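Local coordinates for uncharacterized protein VP1736 (Vibrio parahaemolyticus, PDB 3LXQ), which is of unknown function but belongs to the sulfatase family of the alkaline phosphatase clan, with an alpha/beta fold around a mixed sheet, at residues E221-S235 with Y280-Y294. Residues are numbered along the deposited sequence; the frame is centred on the assembly and turned at random.
Sequences EDLYNKADEEFERLS and YALGTFFDKAKKSSY
Glu221 meets Ala281 and Tyr224 meets Phe285 as two helical segments, 221-234 and 280-289, run nearly parallel, their axes 8.6 Å apart at closest approach and crossing at -19°. Two helices packed side by side on one face of a central beta-sheet are a familiar device of alpha/beta folds, and here aromatic rings fill the seam. Phe285, its CG anti to the backbone N (chi1 176°), is a knob in a hole formed by Tyr224, Ala227, Asp228 and Phe231. Its CE1 lies 3.7 Å from Ala227 CB, while CZ meets CE2 of Phe231 edge to edge at 3.6 Å. The Tyr224 ring lies obliquely to that of Phe285, with CG against Phe285 CB, and reaches along Leu282 until its hydroxyl hydrogen-bonds to Gln93. Beyond the second helix the chain turns back, bringing the Tyr294 ring against Phe231: CB of Phe231 sits over one ring face, 3.6 Å from the centroid, and Ser292 OG lies over the other. The Phe231 edge points at the same face that its CB covers, in a T-shaped pair, planes at 78°.

Polar groups border this apolar seam. Asp228 uses both oxygens: Tyr294 OH donates to OD2 (2.9 Å) on its anti side, close to the carboxylate plane, whereas Lys288 NZ reaches OD1 from well above that plane in a salt bridge. Toward one end Tyr280 OH donates to Glu221 OE1 (2.8 Å); toward the other, Ser293 N donates to Glu232 OE2 (2.9 Å). Leu91, on strand 87-93, touches Leu282 and Phe285, and Val89 touches Phe231, so the inner side of the seam packs on that strand of the central sheet. With Tyr294 and Lys288 both donating to it, the Asp228 carboxylate is probably stabilised as an anion and joins helix 280-289, through Lys288, and the chain after the turn, through Tyr294, to a single side chain.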
loop_
_atom_site.group_PDB
_atom_site.type_symbol
_atom_site.label_atom_id
_atom_site.label_comp_id
_atom_site.label_asym_id
_atom_site.label_seq_id
_atom_site.Cartn_x
_atom_site.Cartn_y
_atom_site.Cartn_z
ATOM N N GLU A 221 -18.662 -6.969 -4.706
ATOM C CA GLU A 221 -18.877 -8.086 -5.659
ATOM C C GLU A 221 -19.027 -7.580 -7.101
ATOM O O GLU A 221 -18.431 -8.144 -8.006
ATOM C CB GLU A 221 -20.035 -9.026 -5.262
ATOM C CG GLU A 221 -20.276 -10.167 -6.276
ATOM C CD GLU A 221 -21.173 -11.305 -5.772
ATOM O OE1 GLU A 221 -21.951 -11.108 -4.816
ATOM O OE2 GLU A 221 -21.112 -12.407 -6.348
ATOM N N ASP A 222 -19.788 -6.497 -7.303
ATOM C CA ASP A 222 -19.909 -5.883 -8.637
ATOM C C ASP A 222 -18.572 -5.339 -9.126
ATOM O O ASP A 222 -18.222 -5.486 -10.300
ATOM C CB ASP A 222 -20.990 -4.793 -8.672
ATOM C CG ASP A 222 -22.380 -5.335 -8.355
ATOM O OD1 ASP A 222 -22.849 -6.278 -9.043
ATOM O OD2 ASP A 222 -22.991 -4.817 -7.398
ATOM N N LEU A 223 -17.823 -4.716 -8.216
ATOM C CA LEU A 223 -16.461 -4.262 -8.511
ATOM C C LEU A 223 -15.596 -5.414 -9.018
ATOM O O LEU A 223 -14.902 -5.291 -10.026
ATOM C CB LEU A 223 -15.806 -3.678 -7.259
ATOM C CG LEU A 223 -14.341 -3.231 -7.358
ATOM C CD1 LEU A 223 -14.193 -1.945 -8.162
ATOM C CD2 LEU A 223 -13.776 -3.052 -5.961
ATOM N N TYR A 224 -15.673 -6.525 -8.294
ATOM C CA TYR A 224 -14.863 -7.698 -8.558
ATOM C C TYR A 224 -15.317 -8.485 -9.790
ATOM O O TYR A 224 -14.493 -9.138 -10.433
ATOM C CB TYR A 224 -14.830 -8.599 -7.320
ATOM C CG TYR A 224 -13.942 -8.129 -6.171
ATOM C CD1 TYR A 224 -12.661 -7.603 -6.397
ATOM C CD2 TYR A 224 -14.365 -8.267 -4.851
ATOM C CE1 TYR A 224 -11.840 -7.205 -5.326
ATOM C CE2 TYR A 224 -13.560 -7.875 -3.781
ATOM C CZ TYR A 224 -12.309 -7.351 -4.020
ATOM O OH TYR A 224 -11.548 -6.983 -2.937
ATOM N N ASN A 225 -16.612 -8.441 -10.119
ATOM C CA ASN A 225 -17.089 -9.015 -11.395
ATOM C C ASN A 225 -16.530 -8.183 -12.551
ATOM O O ASN A 225 -16.114 -8.722 -13.576
ATOM C CB ASN A 225 -18.622 -9.053 -11.491
ATOM C CG ASN A 225 -19.283 -9.935 -10.423
ATOM O OD1 ASN A 225 -20.370 -9.612 -9.936
ATOM N ND2 ASN A 225 -18.652 -11.051 -10.076
ATOM N N LYS A 226 -16.509 -6.864 -12.355
ATOM C CA LYS A 226 -16.015 -5.918 -13.351
ATOM C C LYS A 226 -14.534 -6.111 -13.590
ATOM O O LYS A 226 -14.055 -5.972 -14.717
ATOM C CB LYS A 226 -16.253 -4.474 -12.889
ATOM C CG LYS A 226 -15.999 -3.416 -13.967
ATOM C CD LYS A 226 -16.884 -3.710 -15.187
ATOM C CE LYS A 226 -17.098 -2.501 -16.085
ATOM N NZ LYS A 226 -17.764 -2.927 -17.368
ATOM N N ALA A 227 -13.812 -6.402 -12.511
ATOM C CA ALA A 227 -12.382 -6.625 -12.580
ATOM C C ALA A 227 -12.141 -7.848 -13.454
ATOM O O ALA A 227 -11.537 -7.741 -14.530
ATOM C CB ALA A 227 -11.816 -6.814 -11.188
ATOM N N ASP A 228 -12.664 -8.989 -13.002
ATOM C CA ASP A 228 -12.640 -10.265 -13.743
ATOM C C ASP A 228 -13.018 -10.131 -15.227
ATOM O O ASP A 228 -12.467 -10.840 -16.080
ATOM C CB ASP A 228 -13.546 -11.290 -13.040
ATOM C CG ASP A 228 -13.725 -12.578 -13.843
ATOM O OD1 ASP A 228 -14.777 -12.701 -14.498
ATOM O OD2 ASP A 228 -12.825 -13.452 -13.822
ATOM N N GLU A 229 -13.968 -9.238 -15.513
ATOM C CA GLU A 229 -14.394 -8.901 -16.885
ATOM C C GLU A 229 -13.287 -8.177 -17.654
ATOM O O GLU A 229 -13.016 -8.488 -18.815
ATOM C CB GLU A 229 -15.631 -7.986 -16.860
ATOM C CG GLU A 229 -16.935 -8.574 -17.369
ATOM C CD GLU A 229 -17.955 -7.501 -17.748
ATOM O OE1 GLU A 229 -17.992 -6.425 -17.101
ATOM O OE2 GLU A 229 -18.717 -7.729 -18.710
ATOM N N GLU A 230 -12.670 -7.201 -16.996
ATOM C CA GLU A 230 -11.646 -6.352 -17.594
ATOM C C GLU A 230 -10.353 -7.113 -17.821
ATOM O O GLU A 230 -9.602 -6.807 -18.743
ATOM C CB GLU A 230 -11.358 -5.157 -16.669
ATOM C CG GLU A 230 -12.313 -3.988 -16.856
ATOM C CD GLU A 230 -12.123 -3.305 -18.207
ATOM O OE1 GLU A 230 -12.905 -3.596 -19.138
ATOM O OE2 GLU A 230 -11.177 -2.502 -18.352
ATOM N N PHE A 231 -10.086 -8.077 -16.943
ATOM C CA PHE A 231 -8.835 -8.819 -16.970
ATOM C C PHE A 231 -8.924 -9.888 -18.040
ATOM O O PHE A 231 -7.988 -10.061 -18.810
ATOM C CB PHE A 231 -8.532 -9.457 -15.611
ATOM C CG PHE A 231 -8.373 -8.466 -14.475
ATOM C CD1 PHE A 231 -7.950 -7.162 -14.713
ATOM C CD2 PHE A 231 -8.629 -8.857 -13.165
ATOM C CE1 PHE A 231 -7.802 -6.263 -13.674
ATOM C CE2 PHE A 231 -8.470 -7.952 -12.106
ATOM C CZ PHE A 231 -8.060 -6.651 -12.372
ATOM N N GLU A 232 -10.052 -10.596 -18.093
ATOM C CA GLU A 232 -10.274 -11.597 -19.149
ATOM C C GLU A 232 -10.357 -10.948 -20.527
ATOM O O GLU A 232 -10.089 -11.594 -21.546
ATOM C CB GLU A 232 -11.514 -12.441 -18.872
ATOM C CG GLU A 232 -11.296 -13.932 -19.153
ATOM C CD GLU A 232 -11.669 -14.797 -17.958
ATOM O OE1 GLU A 232 -12.356 -14.301 -17.027
ATOM O OE2 GLU A 232 -11.263 -15.972 -17.939
ATOM N N ARG A 233 -10.728 -9.669 -20.532
ATOM C CA ARG A 233 -10.707 -8.829 -21.722
ATOM C C ARG A 233 -9.269 -8.494 -22.107
ATOM O O ARG A 233 -8.831 -8.829 -23.213
ATOM C CB ARG A 233 -11.510 -7.542 -21.481
ATOM C CG ARG A 233 -11.749 -6.670 -22.724
ATOM C CD ARG A 233 -10.448 -6.013 -23.221
ATOM N NE ARG A 233 -10.523 -4.559 -23.371
ATOM C CZ ARG A 233 -11.070 -3.726 -22.490
ATOM N NH1 ARG A 233 -11.071 -2.425 -22.733
ATOM N NH2 ARG A 233 -11.602 -4.182 -21.364
ATOM N N LEU A 234 -8.539 -7.848 -21.195
ATOM C CA LEU A 234 -7.161 -7.414 -21.463
ATOM C C LEU A 234 -6.225 -8.577 -21.824
ATOM O O LEU A 234 -5.301 -8.414 -22.630
ATOM C CB LEU A 234 -6.595 -6.596 -20.292
ATOM C CG LEU A 234 -7.145 -5.175 -20.071
ATOM C CD1 LEU A 234 -6.890 -4.686 -18.636
ATOM C CD2 LEU A 234 -6.606 -4.171 -21.105
ATOM N N SER A 235 -6.492 -9.751 -21.254
ATOM C CA SER A 235 -5.658 -10.933 -21.471
ATOM C C SER A 235 -5.801 -11.493 -22.885
ATOM O O SER A 235 -4.939 -12.243 -23.341
ATOM C CB SER A 235 -5.973 -12.019 -20.437
ATOM O OG SER A 235 -7.300 -12.508 -20.594
ATOM N N TYR A 280 -16.309 -11.898 1.562
ATOM C CA TYR A 280 -17.103 -12.756 0.692
ATOM C C TYR A 280 -16.929 -12.305 -0.751
ATOM O O TYR A 280 -16.810 -13.126 -1.651
ATOM C CB TYR A 280 -18.594 -12.731 1.084
ATOM C CG TYR A 280 -19.524 -12.951 -0.091
ATOM C CD1 TYR A 280 -19.948 -14.237 -0.449
ATOM C CD2 TYR A 280 -19.959 -11.873 -0.867
ATOM C CE1 TYR A 280 -20.794 -14.436 -1.545
ATOM C CE2 TYR A 280 -20.796 -12.062 -1.959
ATOM C CZ TYR A 280 -21.208 -13.338 -2.292
ATOM O OH TYR A 280 -22.038 -13.502 -3.374
ATOM N N ALA A 281 -16.925 -10.993 -0.955
ATOM C CA ALA A 281 -16.818 -10.415 -2.282
ATOM C C ALA A 281 -15.462 -10.723 -2.914
ATOM O O ALA A 281 -15.393 -10.989 -4.118
ATOM C CB ALA A 281 -17.070 -8.912 -2.227
ATOM N N LEU A 282 -14.397 -10.703 -2.101
ATOM C CA LEU A 282 -13.044 -11.033 -2.565
ATOM C C LEU A 282 -12.947 -12.500 -2.967
ATOM O O LEU A 282 -12.342 -12.825 -3.996
ATOM C CB LEU A 282 -11.988 -10.700 -1.499
ATOM C CG LEU A 282 -10.515 -11.003 -1.801
ATOM C CD1 LEU A 282 -10.012 -10.242 -3.023
ATOM C CD2 LEU A 282 -9.644 -10.706 -0.592
ATOM N N GLY A 283 -13.561 -13.362 -2.149
ATOM C CA GLY A 283 -13.613 -14.813 -2.387
ATOM C C GLY A 283 -14.249 -15.142 -3.723
ATOM O O GLY A 283 -13.762 -16.018 -4.447
ATOM N N THR A 284 -15.329 -14.430 -4.051
ATOM C CA THR A 284 -15.987 -14.556 -5.358
ATOM C C THR A 284 -15.088 -14.104 -6.509
ATOM O O THR A 284 -15.177 -14.655 -7.600
ATOM C CB THR A 284 -17.361 -13.812 -5.446
ATOM O OG1 THR A 284 -17.165 -12.398 -5.334
ATOM C CG2 THR A 284 -18.326 -14.288 -4.367
ATOM N N PHE A 285 -14.225 -13.117 -6.271
ATOM C CA PHE A 285 -13.229 -12.730 -7.276
ATOM C C PHE A 285 -12.222 -13.847 -7.518
ATOM O O PHE A 285 -11.949 -14.187 -8.672
ATOM C CB PHE A 285 -12.464 -11.460 -6.902
ATOM C CG PHE A 285 -11.371 -11.115 -7.881
ATOM C CD1 PHE A 285 -11.662 -10.420 -9.047
ATOM C CD2 PHE A 285 -10.062 -11.534 -7.664
ATOM C CE1 PHE A 285 -10.661 -10.115 -9.964
ATOM C CE2 PHE A 285 -9.053 -11.247 -8.585
ATOM C CZ PHE A 285 -9.348 -10.535 -9.730
ATOM N N PHE A 286 -11.664 -14.401 -6.441
ATOM C CA PHE A 286 -10.632 -15.445 -6.568
ATOM C C PHE A 286 -11.155 -16.791 -7.080
ATOM O O PHE A 286 -10.407 -17.542 -7.725
ATOM C CB PHE A 286 -9.817 -15.614 -5.276
ATOM C CG PHE A 286 -8.662 -14.646 -5.161
ATOM C CD1 PHE A 286 -7.516 -14.814 -5.937
ATOM C CD2 PHE A 286 -8.728 -13.552 -4.295
ATOM C CE1 PHE A 286 -6.454 -13.919 -5.850
ATOM C CE2 PHE A 286 -7.660 -12.649 -4.197
ATOM C CZ PHE A 286 -6.530 -12.827 -4.978
ATOM N N ASP A 287 -12.428 -17.090 -6.805
ATOM C CA ASP A 287 -13.061 -18.303 -7.334
ATOM C C ASP A 287 -13.116 -18.236 -8.854
ATOM O O ASP A 287 -12.961 -19.246 -9.550
ATOM C CB ASP A 287 -14.483 -18.471 -6.783
ATOM C CG ASP A 287 -14.508 -18.808 -5.297
ATOM O OD1 ASP A 287 -13.527 -19.393 -4.773
ATOM O OD2 ASP A 287 -15.527 -18.469 -4.652
ATOM N N LYS A 288 -13.357 -17.028 -9.347
ATOM C CA LYS A 288 -13.391 -16.749 -10.766
ATOM C C LYS A 288 -11.977 -16.656 -11.302
ATOM O O LYS A 288 -11.670 -17.222 -12.347
ATOM C CB LYS A 288 -14.162 -15.449 -11.031
ATOM C CG LYS A 288 -15.592 -15.469 -10.483
ATOM C CD LYS A 288 -16.573 -14.700 -11.357
ATOM C CE LYS A 288 -16.353 -13.194 -11.306
ATOM N NZ LYS A 288 -17.095 -12.504 -12.402
ATOM N N ALA A 289 -11.116 -15.964 -10.558
ATOM C CA ALA A 289 -9.730 -15.727 -10.958
ATOM C C ALA A 289 -8.954 -17.023 -11.217
ATOM O O ALA A 289 -8.162 -17.118 -12.164
ATOM C CB ALA A 289 -9.017 -14.879 -9.899
ATOM N N LYS A 290 -9.191 -18.019 -10.365
ATOM C CA LYS A 290 -8.458 -19.272 -10.421
ATOM C C LYS A 290 -8.865 -20.163 -11.597
ATOM O O LYS A 290 -8.138 -21.090 -11.951
ATOM C CB LYS A 290 -8.624 -20.031 -9.109
ATOM C CG LYS A 290 -7.836 -19.450 -7.946
ATOM C CD LYS A 290 -8.260 -20.141 -6.668
ATOM C CE LYS A 290 -7.317 -19.854 -5.532
ATOM N NZ LYS A 290 -7.906 -20.316 -4.235
ATOM N N LYS A 291 -10.025 -19.895 -12.188
ATOM C CA LYS A 291 -10.464 -20.623 -13.386
ATOM C C LYS A 291 -10.463 -19.702 -14.615
ATOM O O LYS A 291 -11.166 -19.956 -15.595
ATOM C CB LYS A 291 -11.842 -21.246 -13.157
ATOM N N SER A 292 -9.642 -18.650 -14.550
ATOM C CA SER A 292 -9.612 -17.587 -15.561
ATOM C C SER A 292 -8.499 -17.771 -16.592
ATOM O O SER A 292 -7.626 -18.627 -16.424
ATOM C CB SER A 292 -9.440 -16.226 -14.878
ATOM O OG SER A 292 -8.125 -16.093 -14.349
ATOM N N SER A 293 -8.520 -16.947 -17.639
ATOM C CA SER A 293 -7.518 -17.024 -18.701
ATOM C C SER A 293 -6.295 -16.157 -18.416
ATOM O O SER A 293 -5.299 -16.217 -19.141
ATOM C CB SER A 293 -8.130 -16.664 -20.066
ATOM O OG SER A 293 -7.895 -15.305 -20.416
ATOM N N TYR A 294 -6.374 -15.346 -17.361
ATOM C CA TYR A 294 -5.262 -14.488 -16.980
ATOM C C TYR A 294 -4.421 -15.058 -15.820
ATOM O O TYR A 294 -3.326 -14.563 -15.548
ATOM C CB TYR A 294 -5.764 -13.062 -16.675
ATOM C CG TYR A 294 -6.922 -12.982 -15.698
ATOM C CD1 TYR A 294 -6.700 -12.988 -14.323
ATOM C CD2 TYR A 294 -8.235 -12.884 -16.150
ATOM C CE1 TYR A 294 -7.756 -12.913 -13.416
ATOM C CE2 TYR A 294 -9.301 -12.804 -15.251
ATOM C CZ TYR A 294 -9.049 -12.821 -13.889
ATOM O OH TYR A 294 -10.091 -12.747 -12.995
#